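Local coordinates for protein PlzA (Borrelia burgdorferi, PDB 7MIE) that binds the bacterial second messenger c-di-GMP through a PilZ domain and probably acts as a signalling receptor, at residues 28-33 with 151-156; 35-40 with 158-163; 95-100 with 121-126; 117-122 with 143-148. All blocks are in the same frame, centred on the assembly; numbering follows the deposited sequence.

Contact 1: residues 28-33 with 151-156; sequences RKIRDY and IAIKVG
Helix segments 28-33 and 151-156 run in roughly the same direction at 45° to each other, their axes 9.5 Å apart at the closest point, and the backbones come nearest at the pairs Ile-30 with Ile-153 and Tyr-33 with Gly-156. The phenol ring of Tyr-33 lies flat on Gly-156. Gly-156 CA sits 3.5 Å from the centroid of the Tyr-33 ring and almost exactly on its normal, a CH-pi contact made by backbone alone. The absence of a side chain at Gly-156 lets the ring come this close. The opposite face of the ring carries Lys-29 NZ over its centre. The lysine chain reaches it by bending at chi2 (74°) and again at chi4 (72°). Ile-153 closes the ring edge: its CD1 lies in the ring plane, 3.9 Å from Tyr-33 CE2. The same methyl meets Lys-29 CG at 3.7 Å, so it touches both the lysine chain and the ring edge. One turn earlier, Ile-30 CD1 rests on Ala-152 CB at 3.9 Å. The phenol OH of Tyr-33 is hydrogen-bonded to Asp-160, further along the second helix. Met-76 touches Ile-30, Tyr-33 and Ala-152 from a neighbouring loop. This is helix-helix packing with a close approach at glycine, joining helices 26-36 and 149-164 of the PilZN3 domain.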
loop_
_atom_site.group_PDB
_atom_site.type_symbol
_atom_site.label_atom_id
_atom_site.label_comp_id
_atom_site.label_asym_id
_atom_site.label_seq_id
_atom_site.Cartn_x
_atom_site.Cartn_y
_atom_site.Cartn_z
ATOM N N ARG A 28 -6.391 1.274 -26.213
ATOM C CA ARG A 28 -7.140 0.034 -26.279
ATOM C C ARG A 28 -6.614 -0.939 -25.236
ATOM O O ARG A 28 -7.408 -1.570 -24.556
ATOM C CB ARG A 28 -7.068 -0.632 -27.653
ATOM C CG ARG A 28 -7.682 -2.023 -27.651
ATOM C CD ARG A 28 -7.615 -2.491 -29.091
ATOM N NE ARG A 28 -8.431 -3.672 -29.258
ATOM C CZ ARG A 28 -8.821 -4.130 -30.445
ATOM N NH1 ARG A 28 -8.487 -3.477 -31.548
ATOM N NH2 ARG A 28 -9.556 -5.225 -30.519
ATOM N N LYS A 29 -5.282 -1.058 -25.144
ATOM C CA LYS A 29 -4.675 -1.909 -24.138
ATOM C C LYS A 29 -5.078 -1.454 -22.746
ATOM O O LYS A 29 -5.354 -2.296 -21.896
ATOM C CB LYS A 29 -3.148 -1.911 -24.271
ATOM C CG LYS A 29 -2.448 -2.966 -23.419
ATOM C CD LYS A 29 -2.608 -4.379 -23.950
ATOM C CE LYS A 29 -2.600 -5.432 -22.862
ATOM N NZ LYS A 29 -3.865 -5.399 -22.075
ATOM N N ILE A 30 -5.138 -0.132 -22.516
ATOM C CA ILE A 30 -5.519 0.364 -21.193
ATOM C C ILE A 30 -6.980 0.043 -20.875
ATOM O O ILE A 30 -7.276 -0.330 -19.745
ATOM C CB ILE A 30 -5.225 1.882 -21.057
ATOM C CG1 ILE A 30 -3.711 2.084 -20.990
ATOM C CG2 ILE A 30 -5.986 2.545 -19.915
ATOM C CD1 ILE A 30 -3.239 3.477 -21.409
ATOM N N ARG A 31 -7.869 0.100 -21.881
ATOM C CA ARG A 31 -9.271 -0.289 -21.715
ATOM C C ARG A 31 -9.383 -1.782 -21.383
ATOM O O ARG A 31 -10.162 -2.155 -20.503
ATOM C CB ARG A 31 -10.090 0.039 -22.977
ATOM C CG ARG A 31 -10.328 1.532 -23.177
ATOM C CD ARG A 31 -11.133 1.960 -24.411
ATOM N NE ARG A 31 -10.695 1.490 -25.729
ATOM C CZ ARG A 31 -11.137 0.367 -26.294
ATOM N NH1 ARG A 31 -12.016 -0.371 -25.647
ATOM N NH2 ARG A 31 -10.719 -0.015 -27.489
ATOM N N ASP A 32 -8.593 -2.627 -22.070
ATOM C CA ASP A 32 -8.590 -4.066 -21.771
ATOM C C ASP A 32 -8.139 -4.329 -20.330
ATOM O O ASP A 32 -8.737 -5.106 -19.596
ATOM C CB ASP A 32 -7.630 -4.855 -22.667
ATOM C CG ASP A 32 -7.947 -4.807 -24.166
ATOM O OD1 ASP A 32 -9.088 -4.447 -24.528
ATOM O OD2 ASP A 32 -7.015 -5.085 -24.959
ATOM N N TYR A 33 -7.068 -3.643 -19.880
ATOM C CA TYR A 33 -6.600 -3.825 -18.518
ATOM C C TYR A 33 -7.623 -3.340 -17.486
ATOM O O TYR A 33 -7.788 -3.980 -16.458
ATOM C CB TYR A 33 -5.356 -2.959 -18.305
ATOM C CG TYR A 33 -4.044 -3.592 -18.687
ATOM C CD1 TYR A 33 -3.710 -4.849 -18.212
ATOM C CD2 TYR A 33 -3.106 -2.878 -19.417
ATOM C CE1 TYR A 33 -2.475 -5.407 -18.524
ATOM C CE2 TYR A 33 -1.849 -3.410 -19.694
ATOM C CZ TYR A 33 -1.533 -4.676 -19.227
ATOM O OH TYR A 33 -0.328 -5.262 -19.531
ATOM N N ILE A 151 1.377 6.079 -17.109
ATOM C CA ILE A 151 1.205 5.481 -15.789
ATOM C C ILE A 151 0.246 4.288 -15.876
ATOM O O ILE A 151 0.565 3.217 -15.369
ATOM C CB ILE A 151 0.734 6.535 -14.772
ATOM C CG1 ILE A 151 1.895 7.514 -14.530
ATOM C CG2 ILE A 151 0.322 5.862 -13.475
ATOM C CD1 ILE A 151 1.542 8.700 -13.719
ATOM N N ALA A 152 -0.888 4.468 -16.556
ATOM C CA ALA A 152 -1.898 3.417 -16.691
ATOM C C ALA A 152 -1.334 2.101 -17.263
ATOM O O ALA A 152 -1.610 1.015 -16.753
ATOM C CB ALA A 152 -3.066 3.934 -17.522
ATOM N N ILE A 153 -0.527 2.174 -18.327
ATOM C CA ILE A 153 0.014 0.963 -18.941
ATOM C C ILE A 153 0.970 0.241 -17.985
ATOM O O ILE A 153 0.955 -0.985 -17.892
ATOM C CB ILE A 153 0.682 1.295 -20.304
ATOM C CG1 ILE A 153 0.966 0.018 -21.087
ATOM C CG2 ILE A 153 1.940 2.140 -20.158
ATOM C CD1 ILE A 153 -0.328 -0.450 -21.743
ATOM N N LYS A 154 1.707 1.006 -17.152
ATOM C CA LYS A 154 2.606 0.374 -16.202
ATOM C C LYS A 154 1.839 -0.250 -15.036
ATOM O O LYS A 154 2.225 -1.307 -14.552
ATOM C CB LYS A 154 3.539 1.440 -15.632
ATOM C CG LYS A 154 4.671 1.826 -16.589
ATOM C CD LYS A 154 5.555 2.854 -15.898
ATOM C CE LYS A 154 6.710 3.251 -16.809
ATOM N NZ LYS A 154 7.397 4.422 -16.222
ATOM N N VAL A 155 0.718 0.364 -14.655
ATOM C CA VAL A 155 -0.082 -0.220 -13.576
ATOM C C VAL A 155 -0.661 -1.543 -14.085
ATOM O O VAL A 155 -0.684 -2.548 -13.363
ATOM C CB VAL A 155 -1.185 0.769 -13.114
ATOM C CG1 VAL A 155 -2.142 0.098 -12.122
ATOM C CG2 VAL A 155 -0.550 2.030 -12.483
ATOM N N GLY A 156 -1.064 -1.564 -15.362
ATOM C CA GLY A 156 -1.574 -2.823 -15.910
ATOM C C GLY A 156 -0.507 -3.917 -15.931
ATOM O O GLY A 156 -0.781 -5.069 -15.552
#

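Contact 2: residues 35-40 with 158-163; sequences AKYRGK and LLDLKL
Tyr-37 is the centre of this contact, and its hydroxyl donates a short hydrogen bond to Asp-160, with Tyr-37 OH 2.6 Å from Asp-160 OD1. The bond uses the anti lone pair of OD1, the one turned away from the other oxygen. Tyr-37 CG lies anti to the carbonyl carbon (chi1 -66°), which sets the ring over Leu-159. Leu-159 CB is 3.7 Å from the Tyr-37 centroid, a CH-pi contact. Lys-36 CG lies over the opposite face, so the ring is sandwiched between aliphatic groups. Leu-163 CD2 comes against the hydroxyl end, 3.5 Å from Tyr-37 OH, and also touches Lys-36 CE. Lys-36 and Asp-160 are joined through a water, which accepts from Lys-36 NZ (3.1 Å) and donates to Asp-160 OD1 (2.7 Å). OD1 therefore receives two bonds. Tyr-33, one turn earlier on helix 26-36, holds the other oxygen, which helps fix the rotation of the carboxylate. Leu-159 also reaches Lys-40, Leu-159 CD2 to Lys-40 CB 3.9 Å. Tyr-37 is the first residue to leave helical angles, and it opens a type II beta turn closed by Lys-40 N bonding to Tyr-37 O. A helix end followed by a type II turn is thus packed along helix 149-164.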
loop_
_atom_site.group_PDB
_atom_site.type_symbol
_atom_site.label_atom_id
_atom_site.label_comp_id
_atom_site.label_asym_id
_atom_site.label_seq_id
_atom_site.Cartn_x
_atom_site.Cartn_y
_atom_site.Cartn_z
ATOM N N ALA A 35 -10.855 -3.463 -17.767
ATOM C CA ALA A 35 -11.916 -4.463 -17.646
ATOM C C ALA A 35 -11.398 -5.678 -16.894
ATOM O O ALA A 35 -12.041 -6.167 -15.976
ATOM C CB ALA A 35 -12.398 -4.859 -19.034
ATOM N N LYS A 36 -10.192 -6.130 -17.248
ATOM C CA LYS A 36 -9.609 -7.342 -16.701
ATOM C C LYS A 36 -9.380 -7.185 -15.201
ATOM O O LYS A 36 -9.549 -8.149 -14.457
ATOM C CB LYS A 36 -8.294 -7.644 -17.425
ATOM C CG LYS A 36 -7.621 -8.929 -16.986
ATOM C CD LYS A 36 -6.447 -9.329 -17.843
ATOM C CE LYS A 36 -5.820 -10.554 -17.205
ATOM N NZ LYS A 36 -5.051 -11.332 -18.180
ATOM N N TYR A 37 -8.985 -5.978 -14.767
ATOM C CA TYR A 37 -8.494 -5.803 -13.393
ATOM C C TYR A 37 -9.413 -4.937 -12.552
ATOM O O TYR A 37 -8.993 -4.294 -11.575
ATOM C CB TYR A 37 -7.038 -5.304 -13.373
ATOM C CG TYR A 37 -6.088 -6.343 -13.930
ATOM C CD1 TYR A 37 -6.015 -7.602 -13.349
ATOM C CD2 TYR A 37 -5.249 -6.076 -14.999
ATOM C CE1 TYR A 37 -5.165 -8.589 -13.838
ATOM C CE2 TYR A 37 -4.373 -7.042 -15.492
ATOM C CZ TYR A 37 -4.354 -8.312 -14.919
ATOM O OH TYR A 37 -3.516 -9.296 -15.370
ATOM N N ARG A 38 -10.692 -4.929 -12.918
ATOM C CA ARG A 38 -11.649 -4.150 -12.152
ATOM C C ARG A 38 -11.608 -4.657 -10.716
ATOM O O ARG A 38 -11.587 -5.865 -10.454
ATOM C CB ARG A 38 -13.045 -4.213 -12.802
ATOM C CG ARG A 38 -14.140 -3.557 -11.967
ATOM C CD ARG A 38 -15.394 -3.250 -12.771
ATOM N NE ARG A 38 -15.132 -3.509 -14.183
ATOM C CZ ARG A 38 -15.600 -4.554 -14.871
ATOM N NH1 ARG A 38 -15.286 -4.699 -16.148
ATOM N NH2 ARG A 38 -16.393 -5.439 -14.286
ATOM N N GLY A 39 -11.455 -3.704 -9.784
ATOM C CA GLY A 39 -11.479 -4.022 -8.368
ATOM C C GLY A 39 -10.111 -4.398 -7.786
ATOM O O GLY A 39 -10.000 -4.676 -6.589
ATOM N N LYS A 40 -9.074 -4.429 -8.630
ATOM C CA LYS A 40 -7.748 -4.834 -8.181
ATOM C C LYS A 40 -6.844 -3.624 -8.007
ATOM O O LYS A 40 -7.136 -2.575 -8.549
ATOM C CB LYS A 40 -7.125 -5.793 -9.200
ATOM C CG LYS A 40 -7.972 -7.049 -9.456
ATOM C CD LYS A 40 -8.335 -7.840 -8.208
ATOM C CE LYS A 40 -9.051 -9.135 -8.613
ATOM N NZ LYS A 40 -9.389 -9.894 -7.381
ATOM N N LEU A 158 2.001 -4.160 -13.820
ATOM C CA LEU A 158 2.143 -4.587 -12.432
ATOM C C LEU A 158 0.989 -5.486 -12.009
ATOM O O LEU A 158 1.214 -6.468 -11.286
ATOM C CB LEU A 158 2.185 -3.365 -11.489
ATOM C CG LEU A 158 3.460 -2.510 -11.633
ATOM C CD1 LEU A 158 3.242 -1.175 -10.915
ATOM C CD2 LEU A 158 4.670 -3.243 -11.066
ATOM N N LEU A 159 -0.235 -5.200 -12.488
ATOM C CA LEU A 159 -1.358 -6.074 -12.155
ATOM C C LEU A 159 -1.209 -7.457 -12.830
ATOM O O LEU A 159 -1.533 -8.444 -12.205
ATOM C CB LEU A 159 -2.694 -5.420 -12.533
ATOM C CG LEU A 159 -3.072 -4.231 -11.657
ATOM C CD1 LEU A 159 -4.110 -3.365 -12.342
ATOM C CD2 LEU A 159 -3.561 -4.739 -10.281
ATOM N N ASP A 160 -0.657 -7.524 -14.040
ATOM C CA ASP A 160 -0.355 -8.814 -14.646
ATOM C C ASP A 160 0.596 -9.615 -13.768
ATOM O O ASP A 160 0.385 -10.807 -13.561
ATOM C CB ASP A 160 0.385 -8.624 -15.972
ATOM C CG ASP A 160 -0.480 -8.201 -17.133
ATOM O OD1 ASP A 160 -1.743 -8.410 -17.079
ATOM O OD2 ASP A 160 0.133 -7.708 -18.129
ATOM N N LEU A 161 1.614 -8.958 -13.237
ATOM C CA LEU A 161 2.575 -9.648 -12.370
ATOM C C LEU A 161 1.918 -10.075 -11.061
ATOM O O LEU A 161 2.167 -11.178 -10.570
ATOM C CB LEU A 161 3.771 -8.739 -12.101
ATOM C CG LEU A 161 4.578 -8.372 -13.347
ATOM C CD1 LEU A 161 5.751 -7.480 -12.931
ATOM C CD2 LEU A 161 5.099 -9.635 -14.051
ATOM N N LYS A 162 1.072 -9.205 -10.491
ATOM C CA LYS A 162 0.360 -9.595 -9.284
ATOM C C LYS A 162 -0.543 -10.797 -9.523
ATOM O O LYS A 162 -0.585 -11.697 -8.670
ATOM C CB LYS A 162 -0.415 -8.386 -8.715
ATOM C CG LYS A 162 -1.057 -8.683 -7.367
ATOM C CD LYS A 162 -1.688 -7.401 -6.735
ATOM C CE LYS A 162 -2.262 -7.762 -5.363
ATOM N NZ LYS A 162 -2.901 -6.579 -4.724
ATOM N N LEU A 163 -1.255 -10.833 -10.658
ATOM C CA LEU A 163 -2.125 -11.968 -10.985
ATOM C C LEU A 163 -1.318 -13.270 -11.102
ATOM O O LEU A 163 -1.754 -14.322 -10.647
ATOM C CB LEU A 163 -2.847 -11.714 -12.320
ATOM C CG LEU A 163 -3.616 -12.899 -12.918
ATOM C CD1 LEU A 163 -4.739 -13.348 -11.966
ATOM C CD2 LEU A 163 -4.224 -12.491 -14.256
HETATM O O HOH W 1 -3.121 -9.151 -19.223
#

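Contact 3: residues 95-100 with 121-126; sequences NKNLGS and VKLLSA. With EDO (1,2-ethanediol), chain F.
Val-121, Asn-97 and Leu-123 have the most surface buried here. Val-121 and Leu-123 lie on strand 119-131; Asn-97 is in the turn just before strand 98-102. Val-121 forms the antiparallel hydrogen-bonded pair with Gly-99. Val-121 N donates to Gly-99 O at 2.9 Å, and Gly-99 N returns a bond to Val-121 O at 3.1 Å. Both are nearly straight, although each donor is tilted from the plane of the carbonyl it meets. Val-121 CG2 packs against the backbone of Gly-99, 3.7 Å from Gly-99 O. Asn-97 extends the pairing beyond the strand end: its O accepts from Leu-123 N at 2.9 Å, almost along the C=O axis. Its side chain meets Leu-123 as well, with Asn-97 ND2 3.7 Å from Leu-123 CD2. Leu-123 has CG anti to its own N (chi1 -178°), which brings CD2 up to the amide. Leu-89 and Leu-92 of helix 88-94 touch Leu-123 and Asn-97 respectively. Leu-98 and Lys-122 form the non-hydrogen-bonded pair; Leu-98 CD2 lies 3.7 Å from Lys-122 CB. Further on, a classic beta bulge at Leu-124 and Ser-125 lies opposite Thr-140, and Ser-125 OG donates to a bound 1,2-ethanediol, likely a crystallisation additive. Asn-95 ND2 binds Leu-98 O across the turn. The whole is an antiparallel strand pair of the PilZN3 sheet, entered through a type I' turn from Asn-95 to Leu-98.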
loop_
_atom_site.group_PDB
_atom_site.type_symbol
_atom_site.label_atom_id
_atom_site.label_comp_id
_atom_site.label_asym_id
_atom_site.label_seq_id
_atom_site.Cartn_x
_atom_site.Cartn_y
_atom_site.Cartn_z
ATOM N N ASN A 95 -19.345 19.226 -1.963
ATOM C CA ASN A 95 -19.180 19.483 -3.382
ATOM C C ASN A 95 -19.694 18.293 -4.209
ATOM O O ASN A 95 -19.159 18.016 -5.275
ATOM C CB ASN A 95 -17.692 19.739 -3.669
ATOM C CG ASN A 95 -17.451 20.464 -4.975
ATOM O OD1 ASN A 95 -18.102 21.479 -5.216
ATOM N ND2 ASN A 95 -16.549 19.960 -5.822
ATOM N N LYS A 96 -20.695 17.559 -3.697
ATOM C CA LYS A 96 -21.366 16.476 -4.398
ATOM C C LYS A 96 -20.343 15.372 -4.702
ATOM O O LYS A 96 -20.462 14.683 -5.702
ATOM C CB LYS A 96 -22.080 16.978 -5.668
ATOM C CG LYS A 96 -23.097 18.120 -5.450
ATOM C CD LYS A 96 -24.229 17.746 -4.502
ATOM C CE LYS A 96 -25.313 18.794 -4.276
ATOM N NZ LYS A 96 -24.758 20.145 -3.989
ATOM N N ASN A 97 -19.375 15.221 -3.805
ATOM C CA ASN A 97 -18.373 14.148 -3.875
ATOM C C ASN A 97 -17.506 14.192 -5.136
ATOM O O ASN A 97 -16.980 13.155 -5.577
ATOM C CB ASN A 97 -19.021 12.783 -3.660
ATOM C CG ASN A 97 -19.327 12.535 -2.203
ATOM O OD1 ASN A 97 -20.207 11.729 -1.873
ATOM N ND2 ASN A 97 -18.655 13.224 -1.319
ATOM N N LEU A 98 -17.238 15.399 -5.639
ATOM C CA LEU A 98 -16.325 15.626 -6.744
ATOM C C LEU A 98 -15.170 16.487 -6.267
ATOM O O LEU A 98 -15.327 17.371 -5.435
ATOM C CB LEU A 98 -17.061 16.399 -7.848
ATOM C CG LEU A 98 -18.276 15.700 -8.457
ATOM C CD1 LEU A 98 -19.026 16.647 -9.398
ATOM C CD2 LEU A 98 -17.867 14.438 -9.192
ATOM N N GLY A 99 -14.005 16.263 -6.863
ATOM C CA GLY A 99 -12.843 17.108 -6.633
ATOM C C GLY A 99 -11.839 16.907 -7.763
ATOM O O GLY A 99 -12.184 16.384 -8.825
ATOM N N SER A 100 -10.609 17.380 -7.555
ATOM C CA SER A 100 -9.588 17.212 -8.577
ATOM C C SER A 100 -8.259 16.944 -7.882
ATOM O O SER A 100 -8.010 17.467 -6.800
ATOM C CB SER A 100 -9.500 18.437 -9.480
ATOM O OG SER A 100 -10.774 18.791 -10.011
ATOM N N VAL A 121 -11.947 13.898 -10.304
ATOM C CA VAL A 121 -12.240 12.611 -9.670
ATOM C C VAL A 121 -13.592 12.638 -8.961
ATOM O O VAL A 121 -14.147 13.711 -8.640
ATOM C CB VAL A 121 -11.133 12.202 -8.674
ATOM C CG1 VAL A 121 -9.772 12.003 -9.369
ATOM C CG2 VAL A 121 -11.055 13.177 -7.497
ATOM N N LYS A 122 -14.134 11.444 -8.702
ATOM C CA LYS A 122 -15.346 11.331 -7.901
ATOM C C LYS A 122 -15.105 10.290 -6.813
ATOM O O LYS A 122 -14.406 9.279 -7.029
ATOM C CB LYS A 122 -16.559 10.998 -8.779
ATOM C CG LYS A 122 -16.495 9.702 -9.560
ATOM C CD LYS A 122 -17.855 9.237 -10.095
ATOM C CE LYS A 122 -17.877 7.740 -10.332
ATOM N NZ LYS A 122 -18.888 7.320 -11.338
ATOM N N LEU A 123 -15.667 10.545 -5.635
ATOM C CA LEU A 123 -15.476 9.640 -4.516
ATOM C C LEU A 123 -16.359 8.409 -4.712
ATOM O O LEU A 123 -17.575 8.549 -4.841
ATOM C CB LEU A 123 -15.875 10.369 -3.225
ATOM C CG LEU A 123 -15.700 9.566 -1.924
ATOM C CD1 LEU A 123 -14.212 9.321 -1.644
ATOM C CD2 LEU A 123 -16.321 10.351 -0.754
ATOM N N LEU A 124 -15.767 7.212 -4.646
ATOM C CA LEU A 124 -16.558 5.984 -4.760
ATOM C C LEU A 124 -16.885 5.389 -3.396
ATOM O O LEU A 124 -17.959 4.781 -3.229
ATOM C CB LEU A 124 -15.831 4.918 -5.595
ATOM C CG LEU A 124 -15.568 5.273 -7.054
ATOM C CD1 LEU A 124 -14.911 4.076 -7.762
ATOM C CD2 LEU A 124 -16.865 5.647 -7.757
ATOM N N SER A 125 -15.933 5.463 -2.464
ATOM C CA SER A 125 -16.045 4.813 -1.176
ATOM C C SER A 125 -15.050 5.462 -0.230
ATOM O O SER A 125 -14.102 6.083 -0.715
ATOM C CB SER A 125 -15.676 3.323 -1.331
ATOM O OG SER A 125 -15.987 2.655 -0.099
ATOM N N ALA A 126 -15.249 5.291 1.089
ATOM C CA ALA A 126 -14.332 5.783 2.106
ATOM C C ALA A 126 -14.425 4.891 3.336
ATOM O O ALA A 126 -15.487 4.292 3.609
ATOM C CB ALA A 126 -14.714 7.208 2.471
HETATM C C1 EDO F . -11.474 2.560 1.338
HETATM O O1 EDO F . -11.771 3.599 0.391
HETATM C C2 EDO F . -12.517 1.577 1.649
HETATM O O2 EDO F . -13.766 1.959 1.106
#

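Contact 4: residues 117-122 with 143-148; sequences PFLSVK and FLSPAP
Leu-119 and Phe-143 both have CG anti to the carbonyl carbon (chi1 -66° and -73°), and this brings the leucine methyl CD1 within 3.8 Å of Phe-143 CE1. The two side chains meet at a slant. The same Leu-119 CD1 reaches Pro-148 CD at 3.8 Å, while its other methyl, CD2, lies 3.9 Å from Ser-145 OG. Leu-119 thus fills the curve made by the chain as it leaves Phe-143 and turns toward Pro-148. Val-121 and Phe-143 form an antiparallel non-hydrogen-bonded pair. Their side chains lie side by side and point the same way, with Val-121 CG1 4.1 Å from Phe-143 CD1. Ala-147 CB rests over one face of the phenyl ring. Ile-101 of strand 98-102 also touches Val-121 and Phe-143. A single backbone hydrogen bond joins the segments: Leu-144 N donates to Ser-120 O at 2.8 Å, nearly straight. Beside it, Leu-144 lies across the aliphatic part of Lys-122 at about a right angle, its CD2 3.6 Å from Lys-122 CG. The amine of Lys-122 makes a long, weak ion pair with Glu-142. Pro-148 stands at the N-cap position of helix 149-164. Apolar contacts and one short backbone bond, just past the end of strand 134-143, carry the contact. The backbone N of Ser-145 is buried without a partner, probably a small cost.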
loop_
_atom_site.group_PDB
_atom_site.type_symbol
_atom_site.label_atom_id
_atom_site.label_comp_id
_atom_site.label_asym_id
_atom_site.label_seq_id
_atom_site.Cartn_x
_atom_site.Cartn_y
_atom_site.Cartn_z
ATOM N N PRO A 117 -1.480 17.893 -15.387
ATOM C CA PRO A 117 -2.668 18.719 -15.153
ATOM C C PRO A 117 -3.555 18.121 -14.066
ATOM O O PRO A 117 -3.595 16.896 -13.909
ATOM C CB PRO A 117 -3.414 18.648 -16.497
ATOM C CG PRO A 117 -2.306 18.464 -17.522
ATOM C CD PRO A 117 -1.273 17.608 -16.821
ATOM N N PHE A 118 -4.261 18.994 -13.319
ATOM C CA PHE A 118 -5.265 18.538 -12.356
ATOM C C PHE A 118 -6.247 17.630 -13.087
ATOM O O PHE A 118 -6.620 17.931 -14.212
ATOM C CB PHE A 118 -5.977 19.722 -11.681
ATOM C CG PHE A 118 -5.330 20.161 -10.384
ATOM C CD1 PHE A 118 -5.660 19.557 -9.188
ATOM C CD2 PHE A 118 -4.354 21.156 -10.361
ATOM C CE1 PHE A 118 -5.057 19.929 -7.994
ATOM C CE2 PHE A 118 -3.756 21.556 -9.166
ATOM C CZ PHE A 118 -4.111 20.946 -7.979
ATOM N N LEU A 119 -6.643 16.509 -12.463
ATOM C CA LEU A 119 -7.612 15.602 -13.059
ATOM C C LEU A 119 -8.849 15.510 -12.163
ATOM O O LEU A 119 -8.708 15.282 -10.953
ATOM C CB LEU A 119 -6.971 14.214 -13.194
ATOM C CG LEU A 119 -5.793 14.115 -14.178
ATOM C CD1 LEU A 119 -5.178 12.723 -14.099
ATOM C CD2 LEU A 119 -6.242 14.401 -15.621
ATOM N N SER A 120 -10.034 15.559 -12.797
ATOM C CA SER A 120 -11.308 15.416 -12.101
ATOM C C SER A 120 -11.487 13.997 -11.564
ATOM O O SER A 120 -11.223 13.018 -12.293
ATOM C CB SER A 120 -12.457 15.730 -13.045
ATOM O OG SER A 120 -12.479 17.122 -13.245
ATOM N N VAL A 121 -11.947 13.898 -10.304
ATOM C CA VAL A 121 -12.240 12.611 -9.670
ATOM C C VAL A 121 -13.592 12.638 -8.961
ATOM O O VAL A 121 -14.147 13.711 -8.640
ATOM C CB VAL A 121 -11.133 12.202 -8.674
ATOM C CG1 VAL A 121 -9.772 12.003 -9.369
ATOM C CG2 VAL A 121 -11.055 13.177 -7.497
ATOM N N LYS A 122 -14.134 11.444 -8.702
ATOM C CA LYS A 122 -15.346 11.331 -7.901
ATOM C C LYS A 122 -15.105 10.290 -6.813
ATOM O O LYS A 122 -14.406 9.279 -7.029
ATOM C CB LYS A 122 -16.559 10.998 -8.779
ATOM C CG LYS A 122 -16.495 9.702 -9.560
ATOM C CD LYS A 122 -17.855 9.237 -10.095
ATOM C CE LYS A 122 -17.877 7.740 -10.332
ATOM N NZ LYS A 122 -18.888 7.320 -11.338
ATOM N N PHE A 143 -11.042 8.354 -11.513
ATOM C CA PHE A 143 -10.699 9.326 -12.538
ATOM C C PHE A 143 -11.895 9.541 -13.468
ATOM O O PHE A 143 -12.425 8.599 -14.032
ATOM C CB PHE A 143 -9.463 8.833 -13.303
ATOM C CG PHE A 143 -8.192 8.951 -12.487
ATOM C CD1 PHE A 143 -7.596 10.192 -12.269
ATOM C CD2 PHE A 143 -7.627 7.832 -11.903
ATOM C CE1 PHE A 143 -6.440 10.305 -11.506
ATOM C CE2 PHE A 143 -6.469 7.928 -11.138
ATOM C CZ PHE A 143 -5.881 9.174 -10.945
ATOM N N LEU A 144 -12.330 10.784 -13.623
ATOM C CA LEU A 144 -13.432 11.097 -14.526
ATOM C C LEU A 144 -12.958 11.386 -15.960
ATOM O O LEU A 144 -13.762 11.447 -16.885
ATOM C CB LEU A 144 -14.260 12.240 -13.932
ATOM C CG LEU A 144 -15.068 11.847 -12.689
ATOM C CD1 LEU A 144 -15.864 13.024 -12.152
ATOM C CD2 LEU A 144 -16.001 10.661 -12.970
ATOM N N SER A 145 -11.670 11.627 -16.138
ATOM C CA SER A 145 -11.096 11.606 -17.474
ATOM C C SER A 145 -9.869 10.708 -17.416
ATOM O O SER A 145 -9.423 10.372 -16.326
ATOM C CB SER A 145 -10.735 12.985 -17.938
ATOM O OG SER A 145 -9.716 13.527 -17.115
ATOM N N PRO A 146 -9.317 10.276 -18.570
ATOM C CA PRO A 146 -8.112 9.437 -18.592
ATOM C C PRO A 146 -6.977 9.856 -17.654
ATOM O O PRO A 146 -6.488 10.984 -17.699
ATOM C CB PRO A 146 -7.673 9.485 -20.075
ATOM C CG PRO A 146 -8.619 10.480 -20.767
ATOM C CD PRO A 146 -9.870 10.502 -19.918
ATOM N N ALA A 147 -6.542 8.912 -16.803
ATOM C CA ALA A 147 -5.250 9.015 -16.161
ATOM C C ALA A 147 -4.172 9.071 -17.241
ATOM O O ALA A 147 -4.374 8.601 -18.364
ATOM C CB ALA A 147 -5.039 7.820 -15.259
ATOM N N PRO A 148 -2.979 9.628 -16.935
ATOM C CA PRO A 148 -1.874 9.640 -17.891
ATOM C C PRO A 148 -1.588 8.227 -18.400
ATOM O O PRO A 148 -1.414 7.313 -17.602
ATOM C CB PRO A 148 -0.680 10.074 -17.042
ATOM C CG PRO A 148 -1.312 10.931 -15.948
ATOM C CD PRO A 148 -2.671 10.325 -15.675
#

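In the fold
All four contacts lie within the PilZN3 range. Contact 1 lies between helices 26-36 and 149-164; contact 2 lies where helix 26-36 ends in a turn against helix 149-164. Their centres are 10 Å apart, and their segments alternate along the chain. Contacts 3 and 4 share Val-121, Lys-122 and strand 119-131, with centres 11 Å apart. Both are nested inside the loops closed by the helix contacts. Residues 143-148 of contact 4 lead from the sheet toward helix 149-164; the centres of contacts 1 and 4 are 15 Å apart. The c-di-GMP pocket is formed by residues between 165 and 265, so these contacts are not part of the site, although Leu-163 of contact 2 comes within about 11 Å of the ligand.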